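Local atomic coordinates of NADH dehydrogenase, putative (Plasmodium falciparum, PDB entry 5JWC), a protein that probably oxidises NADH and passes the electrons through a bound flavin to ubiquinone, as a type II NADH dehydrogenase at a membrane surface. Residues Lys345-Ile359 with Phe406-Pro420. Residues are numbered along the deposited sequence; the frame is centred on the assembly and turned at random.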
loop_
_atom_site.group_PDB
_atom_site.type_symbol
_atom_site.label_atom_id
_atom_site.label_comp_id
_atom_site.label_asym_id
_atom_site.label_seq_id
_atom_site.Cartn_x
_atom_site.Cartn_y
_atom_site.Cartn_z
ATOM N N LYS A 345 34.773 -2.955 1.685
ATOM C CA LYS A 345 35.678 -3.285 0.584
ATOM C C LYS A 345 36.694 -4.320 1.094
ATOM O O LYS A 345 37.095 -4.272 2.258
ATOM C CB LYS A 345 36.412 -2.038 0.078
ATOM C CG LYS A 345 35.585 -1.091 -0.819
ATOM C CD LYS A 345 34.869 -1.808 -1.970
ATOM C CE LYS A 345 33.836 -0.884 -2.673
ATOM N NZ LYS A 345 33.005 -1.613 -3.721
ATOM N N ILE A 346 37.079 -5.267 0.246
ATOM C CA ILE A 346 38.045 -6.292 0.626
ATOM C C ILE A 346 39.488 -5.820 0.365
ATOM O O ILE A 346 39.798 -5.329 -0.722
ATOM C CB ILE A 346 37.795 -7.611 -0.144
ATOM C CG1 ILE A 346 36.376 -8.139 0.136
ATOM C CG2 ILE A 346 38.857 -8.668 0.217
ATOM C CD1 ILE A 346 36.092 -9.472 -0.510
ATOM N N GLN A 347 40.352 -5.945 1.371
ATOM C CA GLN A 347 41.783 -5.711 1.204
ATOM C C GLN A 347 42.495 -7.014 1.530
ATOM O O GLN A 347 42.708 -7.330 2.703
ATOM C CB GLN A 347 42.276 -4.573 2.104
ATOM C CG GLN A 347 43.810 -4.474 2.161
ATOM C CD GLN A 347 44.439 -4.266 0.774
ATOM O OE1 GLN A 347 44.322 -3.185 0.191
ATOM N NE2 GLN A 347 45.081 -5.313 0.234
ATOM N N PRO A 348 42.821 -7.806 0.499
ATOM C CA PRO A 348 43.298 -9.165 0.746
ATOM C C PRO A 348 44.731 -9.191 1.249
ATOM O O PRO A 348 45.439 -8.191 1.133
ATOM C CB PRO A 348 43.211 -9.827 -0.626
ATOM C CG PRO A 348 43.401 -8.690 -1.570
ATOM C CD PRO A 348 42.716 -7.512 -0.940
ATOM N N LYS A 349 45.116 -10.332 1.813
ATOM C CA LYS A 349 46.493 -10.604 2.179
ATOM C C LYS A 349 47.380 -10.370 0.957
ATOM O O LYS A 349 47.077 -10.854 -0.130
ATOM C CB LYS A 349 46.632 -12.040 2.685
ATOM C CG LYS A 349 48.050 -12.410 3.110
ATOM C CD LYS A 349 48.164 -13.902 3.355
ATOM C CE LYS A 349 47.410 -14.314 4.606
ATOM N NZ LYS A 349 47.480 -15.783 4.822
ATOM N N LEU A 350 48.479 -9.643 1.149
ATOM C CA LEU A 350 49.333 -9.214 0.047
ATOM C C LEU A 350 50.285 -10.313 -0.415
ATOM O O LEU A 350 51.070 -10.850 0.368
ATOM C CB LEU A 350 50.120 -7.970 0.454
ATOM C CG LEU A 350 49.262 -6.741 0.758
ATOM C CD1 LEU A 350 50.037 -5.693 1.553
ATOM C CD2 LEU A 350 48.733 -6.131 -0.542
ATOM N N LEU A 351 50.203 -10.626 -1.703
ATOM C CA LEU A 351 51.094 -11.581 -2.351
ATOM C C LEU A 351 52.546 -11.199 -2.089
ATOM O O LEU A 351 53.375 -12.043 -1.737
ATOM C CB LEU A 351 50.838 -11.597 -3.855
ATOM C CG LEU A 351 49.586 -12.318 -4.339
ATOM C CD1 LEU A 351 49.359 -12.047 -5.805
ATOM C CD2 LEU A 351 49.707 -13.801 -4.093
ATOM N N HIS A 352 52.850 -9.917 -2.274
ATOM C CA HIS A 352 54.246 -9.506 -2.257
ATOM C C HIS A 352 54.855 -9.548 -0.849
ATOM O O HIS A 352 56.074 -9.535 -0.710
ATOM C CB HIS A 352 54.427 -8.126 -2.909
ATOM C CG HIS A 352 54.018 -6.954 -2.069
ATOM N ND1 HIS A 352 52.747 -6.424 -2.100
ATOM C CD2 HIS A 352 54.742 -6.139 -1.263
ATOM C CE1 HIS A 352 52.691 -5.361 -1.305
ATOM N NE2 HIS A 352 53.892 -5.175 -0.790
ATOM N N GLU A 353 54.018 -9.642 0.184
ATOM C CA GLU A 353 54.527 -9.840 1.539
ATOM C C GLU A 353 54.764 -11.306 1.832
ATOM O O GLU A 353 55.172 -11.649 2.937
ATOM C CB GLU A 353 53.569 -9.264 2.581
ATOM C CG GLU A 353 53.486 -7.759 2.560
ATOM C CD GLU A 353 52.545 -7.215 3.620
ATOM O OE1 GLU A 353 51.742 -8.005 4.179
ATOM O OE2 GLU A 353 52.617 -5.998 3.897
ATOM N N HIS A 354 54.536 -12.166 0.842
ATOM C CA HIS A 354 54.780 -13.598 1.005
ATOM C C HIS A 354 55.547 -14.172 -0.188
ATOM O O HIS A 354 55.383 -15.336 -0.553
ATOM C CB HIS A 354 53.452 -14.346 1.210
ATOM C CG HIS A 354 52.709 -13.914 2.437
ATOM N ND1 HIS A 354 51.977 -12.746 2.496
ATOM C CD2 HIS A 354 52.628 -14.469 3.672
ATOM C CE1 HIS A 354 51.461 -12.609 3.704
ATOM N NE2 HIS A 354 51.840 -13.639 4.437
ATOM N N THR A 355 56.393 -13.338 -0.783
ATOM C CA THR A 355 57.120 -13.696 -1.997
ATOM C C THR A 355 57.894 -15.016 -1.865
ATOM O O THR A 355 57.697 -15.940 -2.659
ATOM C CB THR A 355 58.090 -12.568 -2.395
ATOM O OG1 THR A 355 57.404 -11.304 -2.351
ATOM C CG2 THR A 355 58.643 -12.799 -3.801
ATOM N N ASN A 356 58.741 -15.122 -0.844
ATOM C CA ASN A 356 59.545 -16.330 -0.664
ATOM C C ASN A 356 58.727 -17.590 -0.481
ATOM O O ASN A 356 59.077 -18.649 -1.014
ATOM C CB ASN A 356 60.495 -16.166 0.514
ATOM C CG ASN A 356 61.464 -15.025 0.303
ATOM O OD1 ASN A 356 61.965 -14.821 -0.807
ATOM N ND2 ASN A 356 61.735 -14.271 1.365
ATOM N N GLU A 357 57.632 -17.484 0.263
ATOM C CA GLU A 357 56.756 -18.638 0.447
ATOM C C GLU A 357 56.180 -19.104 -0.879
ATOM O O GLU A 357 56.093 -20.301 -1.153
ATOM C CB GLU A 357 55.628 -18.302 1.415
ATOM C CG GLU A 357 56.116 -18.034 2.814
ATOM C CD GLU A 357 55.034 -17.464 3.700
ATOM O OE1 GLU A 357 53.967 -18.107 3.824
ATOM O OE2 GLU A 357 55.254 -16.370 4.270
ATOM N N ILE A 358 55.763 -18.145 -1.700
ATOM C CA ILE A 358 55.177 -18.475 -2.991
ATOM C C ILE A 358 56.225 -19.085 -3.919
ATOM O O ILE A 358 55.951 -20.050 -4.625
ATOM C CB ILE A 358 54.521 -17.240 -3.630
ATOM C CG1 ILE A 358 53.279 -16.861 -2.817
ATOM C CG2 ILE A 358 54.115 -17.527 -5.066
ATOM C CD1 ILE A 358 52.742 -15.513 -3.130
ATOM N N ILE A 359 57.425 -18.520 -3.916
ATOM C CA ILE A 359 58.522 -19.076 -4.713
ATOM C C ILE A 359 58.743 -20.562 -4.407
ATOM O O ILE A 359 58.808 -21.382 -5.322
ATOM C CB ILE A 359 59.824 -18.287 -4.493
ATOM C CG1 ILE A 359 59.716 -16.927 -5.188
ATOM C CG2 ILE A 359 61.024 -19.050 -5.049
ATOM C CD1 ILE A 359 60.699 -15.895 -4.701
ATOM N N PHE A 406 60.062 -11.004 -9.479
ATOM C CA PHE A 406 58.877 -11.769 -9.127
ATOM C C PHE A 406 58.084 -11.033 -8.052
ATOM O O PHE A 406 56.862 -10.908 -8.135
ATOM C CB PHE A 406 59.259 -13.167 -8.650
ATOM C CG PHE A 406 58.089 -14.085 -8.500
ATOM C CD1 PHE A 406 57.345 -14.459 -9.608
ATOM C CD2 PHE A 406 57.717 -14.560 -7.253
ATOM C CE1 PHE A 406 56.258 -15.298 -9.480
ATOM C CE2 PHE A 406 56.631 -15.404 -7.121
ATOM C CZ PHE A 406 55.901 -15.775 -8.231
ATOM N N HIS A 407 58.809 -10.536 -7.056
ATOM C CA HIS A 407 58.246 -9.699 -6.013
ATOM C C HIS A 407 57.473 -8.528 -6.632
ATOM O O HIS A 407 56.325 -8.259 -6.267
ATOM C CB HIS A 407 59.365 -9.202 -5.097
ATOM C CG HIS A 407 58.942 -8.139 -4.132
ATOM N ND1 HIS A 407 58.492 -8.427 -2.860
ATOM C CD2 HIS A 407 58.887 -6.792 -4.257
ATOM C CE1 HIS A 407 58.197 -7.301 -2.235
ATOM N NE2 HIS A 407 58.424 -6.293 -3.060
ATOM N N ASP A 408 58.101 -7.837 -7.580
ATOM C CA ASP A 408 57.456 -6.700 -8.231
ATOM C C ASP A 408 56.213 -7.115 -9.023
ATOM O O ASP A 408 55.235 -6.375 -9.081
ATOM C CB ASP A 408 58.439 -5.983 -9.158
ATOM C CG ASP A 408 59.550 -5.281 -8.400
ATOM O OD1 ASP A 408 59.434 -5.111 -7.165
ATOM O OD2 ASP A 408 60.530 -4.877 -9.053
ATOM N N TYR A 409 56.267 -8.289 -9.634
ATOM C CA TYR A 409 55.149 -8.835 -10.383
ATOM C C TYR A 409 53.976 -9.131 -9.447
ATOM O O TYR A 409 52.839 -8.775 -9.742
ATOM C CB TYR A 409 55.560 -10.106 -11.116
ATOM C CG TYR A 409 54.498 -10.661 -12.051
ATOM C CD1 TYR A 409 54.043 -9.916 -13.138
ATOM C CD2 TYR A 409 53.984 -11.941 -11.876
ATOM C CE1 TYR A 409 53.089 -10.430 -14.018
ATOM C CE2 TYR A 409 53.028 -12.462 -12.744
ATOM C CZ TYR A 409 52.581 -11.703 -13.813
ATOM O OH TYR A 409 51.624 -12.222 -14.677
ATOM N N LEU A 410 54.261 -9.813 -8.338
ATOM C CA LEU A 410 53.244 -10.098 -7.330
ATOM C C LEU A 410 52.624 -8.801 -6.827
ATOM O O LEU A 410 51.411 -8.710 -6.640
ATOM C CB LEU A 410 53.827 -10.877 -6.156
ATOM C CG LEU A 410 54.371 -12.270 -6.447
ATOM C CD1 LEU A 410 54.956 -12.864 -5.164
ATOM C CD2 LEU A 410 53.323 -13.188 -7.054
ATOM N N PHE A 411 53.472 -7.803 -6.603
ATOM C CA PHE A 411 53.011 -6.497 -6.186
ATOM C C PHE A 411 52.007 -5.923 -7.191
ATOM O O PHE A 411 51.034 -5.270 -6.799
ATOM C CB PHE A 411 54.199 -5.547 -6.011
ATOM C CG PHE A 411 53.824 -4.180 -5.514
ATOM C CD1 PHE A 411 53.827 -3.893 -4.165
ATOM C CD2 PHE A 411 53.496 -3.169 -6.407
ATOM C CE1 PHE A 411 53.489 -2.636 -3.707
ATOM C CE2 PHE A 411 53.159 -1.914 -5.955
ATOM C CZ PHE A 411 53.154 -1.648 -4.604
ATOM N N GLU A 412 52.237 -6.154 -8.482
ATOM C CA GLU A 412 51.308 -5.644 -9.490
ATOM C C GLU A 412 49.963 -6.357 -9.397
ATOM O O GLU A 412 48.915 -5.740 -9.605
ATOM C CB GLU A 412 51.882 -5.779 -10.908
ATOM C CG GLU A 412 53.042 -4.815 -11.208
ATOM C CD GLU A 412 52.692 -3.352 -10.919
ATOM O OE1 GLU A 412 51.604 -2.902 -11.348
ATOM O OE2 GLU A 412 53.501 -2.644 -10.271
ATOM N N ILE A 413 49.991 -7.648 -9.100
ATOM C CA ILE A 413 48.739 -8.382 -8.906
ATOM C C ILE A 413 47.974 -7.857 -7.676
ATOM O O ILE A 413 46.752 -7.669 -7.746
ATOM C CB ILE A 413 48.987 -9.889 -8.791
ATOM C CG1 ILE A 413 49.799 -10.369 -10.007
ATOM C CG2 ILE A 413 47.650 -10.660 -8.695
ATOM C CD1 ILE A 413 50.154 -11.850 -9.983
ATOM N N ASP A 414 48.689 -7.603 -6.575
ATOM C CA ASP A 414 48.077 -7.021 -5.379
ATOM C C ASP A 414 47.386 -5.719 -5.713
ATOM O O ASP A 414 46.234 -5.490 -5.344
ATOM C CB ASP A 414 49.114 -6.751 -4.288
ATOM C CG ASP A 414 49.646 -8.021 -3.660
ATOM O OD1 ASP A 414 48.915 -9.023 -3.620
ATOM O OD2 ASP A 414 50.804 -8.013 -3.193
ATOM N N LYS A 415 48.116 -4.864 -6.412
ATOM C CA LYS A 415 47.654 -3.534 -6.758
ATOM C C LYS A 415 46.426 -3.574 -7.683
ATOM O O LYS A 415 45.541 -2.725 -7.590
ATOM C CB LYS A 415 48.824 -2.779 -7.396
ATOM C CG LYS A 415 48.623 -1.324 -7.671
ATOM C CD LYS A 415 49.974 -0.728 -8.085
ATOM C CE LYS A 415 49.828 0.635 -8.732
ATOM N NZ LYS A 415 49.135 0.523 -10.044
ATOM N N ASN A 416 46.373 -4.581 -8.551
ATOM C CA ASN A 416 45.293 -4.738 -9.521
ATOM C C ASN A 416 43.957 -5.252 -8.942
ATOM O O ASN A 416 42.899 -5.097 -9.564
ATOM C CB ASN A 416 45.763 -5.689 -10.618
ATOM C CG ASN A 416 44.712 -5.939 -11.660
ATOM O OD1 ASN A 416 44.164 -7.045 -11.764
ATOM N ND2 ASN A 416 44.404 -4.915 -12.435
ATOM N N TYR A 417 44.004 -5.856 -7.756
ATOM C CA TYR A 417 42.810 -6.485 -7.175
ATOM C C TYR A 417 41.648 -5.504 -7.042
ATOM O O TYR A 417 41.799 -4.415 -6.509
ATOM C CB TYR A 417 43.108 -7.074 -5.796
ATOM C CG TYR A 417 41.859 -7.622 -5.122
ATOM C CD1 TYR A 417 41.320 -8.846 -5.510
ATOM C CD2 TYR A 417 41.207 -6.903 -4.123
ATOM C CE1 TYR A 417 40.164 -9.354 -4.903
ATOM C CE2 TYR A 417 40.047 -7.404 -3.510
ATOM C CZ TYR A 417 39.546 -8.631 -3.908
ATOM O OH TYR A 417 38.402 -9.144 -3.334
ATOM N N LYS A 418 40.485 -5.894 -7.545
ATOM C CA LYS A 418 39.289 -5.075 -7.361
ATOM C C LYS A 418 38.340 -5.798 -6.421
ATOM O O LYS A 418 38.055 -6.997 -6.582
ATOM C CB LYS A 418 38.638 -4.732 -8.706
ATOM C CG LYS A 418 39.570 -3.858 -9.565
ATOM C CD LYS A 418 39.177 -3.773 -11.025
ATOM C CE LYS A 418 40.249 -2.977 -11.792
ATOM N NZ LYS A 418 41.628 -3.568 -11.618
ATOM N N SER A 419 37.908 -5.074 -5.399
ATOM C CA SER A 419 36.934 -5.580 -4.441
ATOM C C SER A 419 35.629 -5.934 -5.172
ATOM O O SER A 419 35.345 -5.375 -6.234
ATOM C CB SER A 419 36.692 -4.519 -3.355
ATOM O OG SER A 419 36.097 -5.062 -2.194
ATOM N N PRO A 420 34.824 -6.856 -4.607
ATOM C CA PRO A 420 33.542 -7.144 -5.260
ATOM C C PRO A 420 32.719 -5.859 -5.453
ATOM O O PRO A 420 32.650 -5.009 -4.565
ATOM C CB PRO A 420 32.851 -8.105 -4.280
ATOM C CG PRO A 420 34.030 -8.779 -3.547
ATOM C CD PRO A 420 35.065 -7.705 -3.426
#
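D414, near the end of helix 403-416, meets the backbone of L351 and H352 across the contact and shows how one carboxylate can hold a turn. From its CB, which touches CD2 of L350, the chain passes to CG, set beside D414's own backbone N, anti to its carbonyl carbon (chi1 -71°). There it forks. On its syn side D414 OD1 accepts L351 N at 2.8 Å, and it also takes a hydrogen bond from Q385 NE2. D414 OD2 has two donors from a single residue: the amide N of H352 on its syn lone pair, and H352 ND1, at 2.7 Å, on the anti side, near the imidazole plane.

F411 turns an edge to one face of that ring, F411 CD1 lying over the ring centre, 3.4 Å from H352 CE1, with the planes at 64°. H352 CB makes a separate CH-pi contact over the face of H407. H407 ND1 in turn donates to T355 OG1 (3.1 Å), and that hydroxyl donates to the carbonyl O of H352. On the interior side, L351 CD1 packs against I413 CG2 at 3.6 Å, and F406 receives I358 CG2 at its ring edge.

Beyond the helix, P348 CG sits over the face of Y417, and the I346 amide N donates almost straight (172°) to S419 OG, 2.6 Å away. The chain after strand 344-346 is thus bound to helix 403-416 of the helical insertion and to the residues after it. Three N-H groups from this contact converge on one buried carboxylate, an environment that would probably favour its anionic form.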